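Flavodoxin (Bacillus cereus, PDB 6GAQ) probably serves as a low-potential electron donor to redox enzymes, carrying its electrons on a bound flavin mononucleotide. Local coordinates at residues I13-A16 with T22-I25; G62-T65 with L71-E74. All blocks are in the same frame, centred on the assembly; numbering follows the deposited sequence.

Contact 1: residues I13-A16 with T22-I25; sequences IAYA and TESI. With FMN (flavin mononucleotide), chain C.
Tyr15 and Glu23 make the larger part of this contact by van der Waals packing. The glutamate crosses the phenol obliquely, near CE1 and the hydroxyl: its CB is 3.6 Å from Tyr15 CE1, and its CG comes to 3.5 Å from Tyr15 OH. With CG anti to the backbone N (chi1 -176°) and the chain extended beyond it, Glu23 runs out past the hydroxyl, its carboxylate plane turned 36° from the ring. Nearer the strand end, Thr22 CB rests 3.7 Å from Ala16 O, while CG2 of the same threonine also lies near Ala16 O and approaches Tyr15 CB loosely.

The polar bonds go to the cofactor instead. Thr22 grips one phosphate oxygen of FMN twice, through its backbone N (2.9 Å to O2P, N-H...O angle 163°) and through OG1 (2.7 Å to O2P), as in the phosphate-binding loop of flavodoxins, where the anion sits at the start of the helix. The helix dipole would probably favour the negative charge there.

In the flavodoxin fold this contact joins the strand and helix of the first beta-alpha-beta unit: strand 11-16 lies between strands 40-44 and 58-63, and helix 21-35 packs on one face of the sheet, with Thr22 and Ile25 reaching Phe95 and Ser97 of strand 91-98.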
ATOM      1  N   ILE A  13      -6.463   1.000  -3.965  1.00 27.33           N
ATOM      2  CA  ILE A  13      -5.222   1.570  -3.454  1.00 32.28           C
ATOM      3  C   ILE A  13      -5.600   2.497  -2.305  1.00 36.98           C
ATOM      4  O   ILE A  13      -6.070   3.619  -2.527  1.00 44.60           O
ATOM      5  CB  ILE A  13      -4.433   2.317  -4.535  1.00 34.37           C
ATOM      6  CG1 ILE A  13      -4.093   1.378  -5.693  1.00 33.71           C
ATOM      7  CG2 ILE A  13      -3.163   2.915  -3.948  1.00 26.07           C
ATOM      8  CD1 ILE A  13      -3.455   2.075  -6.871  1.00 28.24           C
ATOM      9  N   ALA A  14      -5.405   2.030  -1.075  1.00 36.13           N
ATOM     10  CA  ALA A  14      -5.642   2.829   0.120  1.00 33.67           C
ATOM     11  C   ALA A  14      -4.297   3.278   0.676  1.00 26.87           C
ATOM     12  O   ALA A  14      -3.443   2.443   0.993  1.00 39.25           O
ATOM     13  CB  ALA A  14      -6.423   2.035   1.168  1.00 23.27           C
ATOM     14  N   TYR A  15      -4.106   4.591   0.789  1.00 25.68           N
ATOM     15  CA  TYR A  15      -2.816   5.145   1.166  1.00 36.59           C
ATOM     16  C   TYR A  15      -2.968   6.147   2.302  1.00 30.04           C
ATOM     17  O   TYR A  15      -3.992   6.825   2.427  1.00 34.26           O
ATOM     18  CB  TYR A  15      -2.119   5.818  -0.032  1.00 33.12           C
ATOM     19  CG  TYR A  15      -2.758   7.113  -0.485  1.00 29.84           C
ATOM     20  CD1 TYR A  15      -2.322   8.338   0.008  1.00 40.37           C
ATOM     21  CD2 TYR A  15      -3.789   7.112  -1.415  1.00 30.65           C
ATOM     22  CE1 TYR A  15      -2.902   9.522  -0.405  1.00 32.27           C
ATOM     23  CE2 TYR A  15      -4.374   8.292  -1.836  1.00 26.18           C
ATOM     24  CZ  TYR A  15      -3.926   9.495  -1.328  1.00 35.65           C
ATOM     25  OH  TYR A  15      -4.504  10.672  -1.742  1.00 38.86           O
ATOM     26  N   ALA A  16      -1.926   6.232   3.126  1.00 42.04           N
ATOM     27  CA  ALA A  16      -1.806   7.239   4.175  1.00 32.66           C
ATOM     28  C   ALA A  16      -0.619   8.125   3.827  1.00 33.17           C
ATOM     29  O   ALA A  16       0.525   7.656   3.801  1.00 46.18           O
ATOM     30  CB  ALA A  16      -1.625   6.593   5.546  1.00 39.37           C
ATOM     31  N   THR A  22       4.035   9.412  -0.250  1.00 32.10           N
ATOM     32  CA  THR A  22       3.289   8.171  -0.447  1.00 40.97           C
ATOM     33  C   THR A  22       2.148   8.371  -1.436  1.00 37.56           C
ATOM     34  O   THR A  22       1.847   7.480  -2.240  1.00 44.68           O
ATOM     35  CB  THR A  22       2.752   7.658   0.890  1.00 35.11           C
ATOM     36  OG1 THR A  22       3.796   7.694   1.872  1.00 40.68           O
ATOM     37  CG2 THR A  22       2.243   6.231   0.750  1.00 21.66           C
ATOM     38  N   GLU A  23       1.501   9.538  -1.388  1.00 37.00           N
ATOM     39  CA  GLU A  23       0.432   9.841  -2.336  1.00 49.70           C
ATOM     40  C   GLU A  23       0.946   9.818  -3.771  1.00 38.91           C
ATOM     41  O   GLU A  23       0.265   9.316  -4.674  1.00 35.16           O
ATOM     42  CB  GLU A  23      -0.182  11.201  -2.003  1.00 41.46           C
ATOM     43  CG  GLU A  23      -1.365  11.592  -2.867  1.00 33.92           C
ATOM     44  CD  GLU A  23      -1.882  12.979  -2.539  1.00 38.83           C
ATOM     45  OE1 GLU A  23      -1.724  13.413  -1.377  1.00 42.79           O
ATOM     46  OE2 GLU A  23      -2.444  13.637  -3.440  1.00 43.69           O
ATOM     47  N   SER A  24       2.148  10.353  -3.998  1.00 33.20           N
ATOM     48  CA  SER A  24       2.728  10.332  -5.338  1.00 32.42           C
ATOM     49  C   SER A  24       3.013   8.906  -5.791  1.00 28.90           C
ATOM     50  O   SER A  24       2.861   8.580  -6.975  1.00 27.61           O
ATOM     51  CB  SER A  24       4.003  11.173  -5.369  1.00 23.80           C
ATOM     52  OG  SER A  24       3.763  12.472  -4.856  1.00 36.49           O
ATOM     53  N   ILE A  25       3.433   8.042  -4.865  1.00 34.79           N
ATOM     54  CA  ILE A  25       3.623   6.632  -5.195  1.00 39.23           C
ATOM     55  C   ILE A  25       2.292   5.992  -5.559  1.00 34.63           C
ATOM     56  O   ILE A  25       2.203   5.203  -6.509  1.00 31.73           O
ATOM     57  CB  ILE A  25       4.302   5.893  -4.027  1.00 26.28           C
ATOM     58  CG1 ILE A  25       5.628   6.560  -3.667  1.00 28.15           C
ATOM     59  CG2 ILE A  25       4.522   4.432  -4.380  1.00 23.32           C
ATOM     60  CD1 ILE A  25       6.200   6.087  -2.354  1.00 37.41           C
TER
HETATM   61  N1  FMN C1001      10.979   7.072   7.892  1.00 44.61           N
HETATM   62  C2  FMN C1001      11.268   5.744   8.135  1.00 42.44           C
HETATM   63  O2  FMN C1001      11.520   4.990   7.197  1.00 41.48           O
HETATM   64  N3  FMN C1001      11.274   5.259   9.427  1.00 44.27           N
HETATM   65  C4  FMN C1001      10.991   6.099  10.485  1.00 47.03           C
HETATM   66  O4  FMN C1001      10.996   5.666  11.635  1.00 48.44           O
HETATM   67  C4A FMN C1001      10.701   7.437  10.244  1.00 47.73           C
HETATM   68  N5  FMN C1001      10.418   8.279  11.298  1.00 42.68           N
HETATM   69  C5A FMN C1001      10.131   9.606  11.059  1.00 36.12           C
HETATM   70  C6  FMN C1001       9.846  10.452  12.125  1.00 43.23           C
HETATM   71  C7  FMN C1001       9.556  11.790  11.894  1.00 40.11           C
HETATM   72  C7M FMN C1001       9.249  12.698  13.048  1.00 34.13           C
HETATM   73  C8  FMN C1001       9.549  12.283  10.593  1.00 38.84           C
HETATM   74  C8M FMN C1001       9.236  13.727  10.336  1.00 43.64           C
HETATM   75  C9  FMN C1001       9.833  11.436   9.527  1.00 37.42           C
HETATM   76  C9A FMN C1001      10.124  10.096   9.757  1.00 44.83           C
HETATM   77  N10 FMN C1001      10.397   9.250   8.697  1.00 41.71           N
HETATM   78  C10 FMN C1001      10.695   7.923   8.942  1.00 41.53           C
HETATM   79  C1' FMN C1001      10.411   9.774   7.288  1.00 42.01           C
HETATM   80  C2' FMN C1001       9.067   9.730   6.569  1.00 32.78           C
HETATM   81  O2' FMN C1001       8.574   8.410   6.531  1.00 40.06           O
HETATM   82  C3' FMN C1001       9.281  10.253   5.151  1.00 27.85           C
HETATM   83  O3' FMN C1001       9.463  11.651   5.193  1.00 36.32           O
HETATM   84  C4' FMN C1001       8.147   9.911   4.187  1.00 41.53           C
HETATM   85  O4' FMN C1001       8.621  10.039   2.865  1.00 33.19           O
HETATM   86  C5' FMN C1001       6.925  10.810   4.357  1.00 38.88           C
HETATM   87  O5' FMN C1001       5.936  10.373   3.449  1.00 37.53           O
HETATM   88  P   FMN C1001       4.615  11.243   3.138  1.00 39.35           P
HETATM   89  O1P FMN C1001       4.991  12.377   2.218  1.00 45.71           O
HETATM   90  O2P FMN C1001       3.586  10.371   2.461  1.00 32.52           O
HETATM   91  O3P FMN C1001       4.050  11.802   4.423  1.00 43.05           O

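Contact 2: residues G62-T65 with L71-E74; sequences GSYT and LPFE. With FMN (flavin mononucleotide), chain C.
The Tyr64 ring is sandwiched between Pro72 on one face and the FMN phosphate on the other. Pro72 CG makes a CH-pi contact, 3.9 Å from the centroid of the Tyr64 ring and 20° off its normal, while the proline's CB presses on the hydroxyl end of the phenol, 3.4 Å from Tyr64 CZ. Over the opposite face, FMN O3P sits 3.6 Å above the ring plane, displaced toward the rim. The carboxylate of Glu74 stands at the edge, its plane nearly perpendicular to the ring (86°). Tyr64 OH donates a hydrogen bond of 2.8 Å to Glu74 OE1 and meets that oxygen from well above the carboxylate plane. With both faces packed and the hydroxyl bonded, the ring has little freedom to turn.

All this happens where strand 58-63 ends and the chain loops over to helix 73-81, opening a beta-alpha-beta unit that returns in strand 91-98. As in other flavodoxins, the loop after this strand helps to build the flavin pocket: Thr65 O accepts a hydrogen bond from the ribityl hydroxyl O2' of FMN (2.7 Å), and Thr65 CG2 packs 3.3 Å from N3 of the isoalloxazine. The other branch of this threonine, OG1, is hydrogen-bonded to Ala108 N, in the first turn of helix 107-117.

Ser63 bonds to the next residue and touches the proline. Its OG, turned opposite the amide nitrogen (chi1 161°), donates a 2.7 Å hydrogen bond to Tyr64 O and lies against Pro72 CD and CG. Leu71 starts away from 62-65, yet its CD2 returns to the neighbourhood of Ser63 OG; the side chain also packs on Ala108, Ile111 and Phe112 of helix 107-117.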
ATOM      1  N   GLY A  62      -0.785   1.418   1.354  1.00 29.40           N
ATOM      2  CA  GLY A  62       0.403   2.246   1.339  1.00 33.01           C
ATOM      3  C   GLY A  62       0.442   3.211   2.503  1.00 37.55           C
ATOM      4  O   GLY A  62      -0.579   3.812   2.848  1.00 39.28           O
ATOM      5  N   SER A  63       1.607   3.371   3.122  1.00 25.51           N
ATOM      6  CA  SER A  63       1.714   4.252   4.275  1.00 26.97           C
ATOM      7  C   SER A  63       3.163   4.667   4.467  1.00 37.45           C
ATOM      8  O   SER A  63       4.087   3.891   4.211  1.00 35.69           O
ATOM      9  CB  SER A  63       1.191   3.575   5.547  1.00 24.17           C
ATOM     10  OG  SER A  63       1.678   4.228   6.708  1.00 24.92           O
ATOM     11  N   TYR A  64       3.345   5.904   4.917  1.00 26.46           N
ATOM     12  CA  TYR A  64       4.654   6.352   5.355  1.00 22.87           C
ATOM     13  C   TYR A  64       4.911   5.878   6.781  1.00 35.38           C
ATOM     14  O   TYR A  64       4.000   5.453   7.497  1.00 40.42           O
ATOM     15  CB  TYR A  64       4.765   7.876   5.266  1.00 28.57           C
ATOM     16  CG  TYR A  64       3.850   8.639   6.201  1.00 40.31           C
ATOM     17  CD1 TYR A  64       2.488   8.747   5.943  1.00 43.41           C
ATOM     18  CD2 TYR A  64       4.351   9.267   7.333  1.00 49.00           C
ATOM     19  CE1 TYR A  64       1.652   9.449   6.792  1.00 46.61           C
ATOM     20  CE2 TYR A  64       3.521   9.970   8.186  1.00 37.25           C
ATOM     21  CZ  TYR A  64       2.175  10.060   7.911  1.00 37.68           C
ATOM     22  OH  TYR A  64       1.350  10.761   8.761  1.00 56.73           O
ATOM     23  N   THR A  65       6.173   5.940   7.188  1.00 47.44           N
ATOM     24  CA  THR A  65       6.577   5.522   8.522  1.00 40.81           C
ATOM     25  C   THR A  65       6.845   6.747   9.386  1.00 37.81           C
ATOM     26  O   THR A  65       7.499   7.697   8.947  1.00 41.69           O
ATOM     27  CB  THR A  65       7.822   4.635   8.469  1.00 35.29           C
ATOM     28  OG1 THR A  65       7.572   3.507   7.620  1.00 36.26           O
ATOM     29  CG2 THR A  65       8.175   4.134   9.858  1.00 28.93           C
ATOM     30  N   LEU A  71       3.573   3.117  12.952  1.00 51.13           N
ATOM     31  CA  LEU A  71       2.608   3.634  12.001  1.00 37.28           C
ATOM     32  C   LEU A  71       2.224   5.061  12.386  1.00 43.96           C
ATOM     33  O   LEU A  71       2.207   5.409  13.571  1.00 49.16           O
ATOM     34  CB  LEU A  71       1.361   2.755  11.966  1.00 32.09           C
ATOM     35  CG  LEU A  71       1.518   1.324  11.456  1.00 39.45           C
ATOM     36  CD1 LEU A  71       0.166   0.639  11.396  1.00 33.99           C
ATOM     37  CD2 LEU A  71       2.177   1.318  10.094  1.00 37.81           C
ATOM     38  N   PRO A  72       1.924   5.913  11.409  1.00 41.98           N
ATOM     39  CA  PRO A  72       1.412   7.244  11.738  1.00 31.74           C
ATOM     40  C   PRO A  72       0.072   7.143  12.448  1.00 56.01           C
ATOM     41  O   PRO A  72      -0.639   6.138  12.357  1.00 51.51           O
ATOM     42  CB  PRO A  72       1.276   7.927  10.372  1.00 38.67           C
ATOM     43  CG  PRO A  72       1.226   6.811   9.383  1.00 55.46           C
ATOM     44  CD  PRO A  72       2.062   5.711   9.957  1.00 43.79           C
ATOM     45  N   PHE A  73      -0.262   8.211  13.178  1.00 62.03           N
ATOM     46  CA  PHE A  73      -1.505   8.254  13.944  1.00 73.33           C
ATOM     47  C   PHE A  73      -2.722   7.938  13.083  1.00 73.61           C
ATOM     48  O   PHE A  73      -3.698   7.360  13.573  1.00 62.44           O
ATOM     49  CB  PHE A  73      -1.661   9.634  14.583  1.00 86.73           C
ATOM     50  CG  PHE A  73      -1.044  10.744  13.777  1.00 99.44           C
ATOM     51  CD1 PHE A  73       0.065  11.423  14.249  1.00 90.78           C
ATOM     52  CD2 PHE A  73      -1.571  11.106  12.546  1.00 98.40           C
ATOM     53  CE1 PHE A  73       0.639  12.443  13.512  1.00 83.83           C
ATOM     54  CE2 PHE A  73      -1.000  12.125  11.802  1.00 94.53           C
ATOM     55  CZ  PHE A  73       0.106  12.793  12.287  1.00 86.28           C
ATOM     56  N   GLU A  74      -2.674   8.297  11.801  1.00 66.17           N
ATOM     57  CA  GLU A  74      -3.818   8.121  10.914  1.00 71.10           C
ATOM     58  C   GLU A  74      -3.995   6.669  10.489  1.00 77.36           C
ATOM     59  O   GLU A  74      -5.124   6.235  10.227  1.00 65.45           O
ATOM     60  CB  GLU A  74      -3.643   9.007   9.683  1.00 70.71           C
ATOM     61  CG  GLU A  74      -2.181   9.144   9.270  1.00 65.06           C
ATOM     62  CD  GLU A  74      -1.945  10.267   8.285  1.00 75.90           C
ATOM     63  OE1 GLU A  74      -1.349  11.290   8.683  1.00 74.76           O
ATOM     64  OE2 GLU A  74      -2.344  10.125   7.109  1.00 68.27           O
TER
HETATM   65  N1  FMN C1001      10.979   7.072   7.892  1.00 44.61           N
HETATM   66  C2  FMN C1001      11.268   5.744   8.135  1.00 42.44           C
HETATM   67  O2  FMN C1001      11.520   4.990   7.197  1.00 41.48           O
HETATM   68  N3  FMN C1001      11.274   5.259   9.427  1.00 44.27           N
HETATM   69  C4  FMN C1001      10.991   6.099  10.485  1.00 47.03           C
HETATM   70  O4  FMN C1001      10.996   5.666  11.635  1.00 48.44           O
HETATM   71  C4A FMN C1001      10.701   7.437  10.244  1.00 47.73           C
HETATM   72  N5  FMN C1001      10.418   8.279  11.298  1.00 42.68           N
HETATM   73  C5A FMN C1001      10.131   9.606  11.059  1.00 36.12           C
HETATM   74  C6  FMN C1001       9.846  10.452  12.125  1.00 43.23           C
HETATM   75  C7  FMN C1001       9.556  11.790  11.894  1.00 40.11           C
HETATM   76  C7M FMN C1001       9.249  12.698  13.048  1.00 34.13           C
HETATM   77  C8  FMN C1001       9.549  12.283  10.593  1.00 38.84           C
HETATM   78  C8M FMN C1001       9.236  13.727  10.336  1.00 43.64           C
HETATM   79  C9  FMN C1001       9.833  11.436   9.527  1.00 37.42           C
HETATM   80  C9A FMN C1001      10.124  10.096   9.757  1.00 44.83           C
HETATM   81  N10 FMN C1001      10.397   9.250   8.697  1.00 41.71           N
HETATM   82  C10 FMN C1001      10.695   7.923   8.942  1.00 41.53           C
HETATM   83  C1' FMN C1001      10.411   9.774   7.288  1.00 42.01           C
HETATM   84  C2' FMN C1001       9.067   9.730   6.569  1.00 32.78           C
HETATM   85  O2' FMN C1001       8.574   8.410   6.531  1.00 40.06           O
HETATM   86  C3' FMN C1001       9.281  10.253   5.151  1.00 27.85           C
HETATM   87  O3' FMN C1001       9.463  11.651   5.193  1.00 36.32           O
HETATM   88  C4' FMN C1001       8.147   9.911   4.187  1.00 41.53           C
HETATM   89  O4' FMN C1001       8.621  10.039   2.865  1.00 33.19           O
HETATM   90  C5' FMN C1001       6.925  10.810   4.357  1.00 38.88           C
HETATM   91  O5' FMN C1001       5.936  10.373   3.449  1.00 37.53           O
HETATM   92  P   FMN C1001       4.615  11.243   3.138  1.00 39.35           P
HETATM   93  O1P FMN C1001       4.991  12.377   2.218  1.00 45.71           O
HETATM   94  O2P FMN C1001       3.586  10.371   2.461  1.00 32.52           O
HETATM   95  O3P FMN C1001       4.050  11.802   4.423  1.00 43.05           O

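In the fold
Both contacts are largely buried, contact 1 lying nearer the centre of the chain, and each joins a strand end to the helix that follows it. Their strands, 11-16 and 58-63, are neighbours in the parallel sheet, probably paired by Ala16 N to Gly62 O and Ala14 O to Gly62 N. FMN joins them at the C-terminal ends of the strands: in contact 1 the helix segment binds the phosphate, whereas in contact 2 the loop just after the strand, Tyr64 and Thr65, reaches phosphate, ribityl chain and flavin. Contact 1 meets across its segments by packing alone; contact 2 adds a hydrogen bond and a CH-pi contact. Tyr64 CB packs on Thr22 OG1.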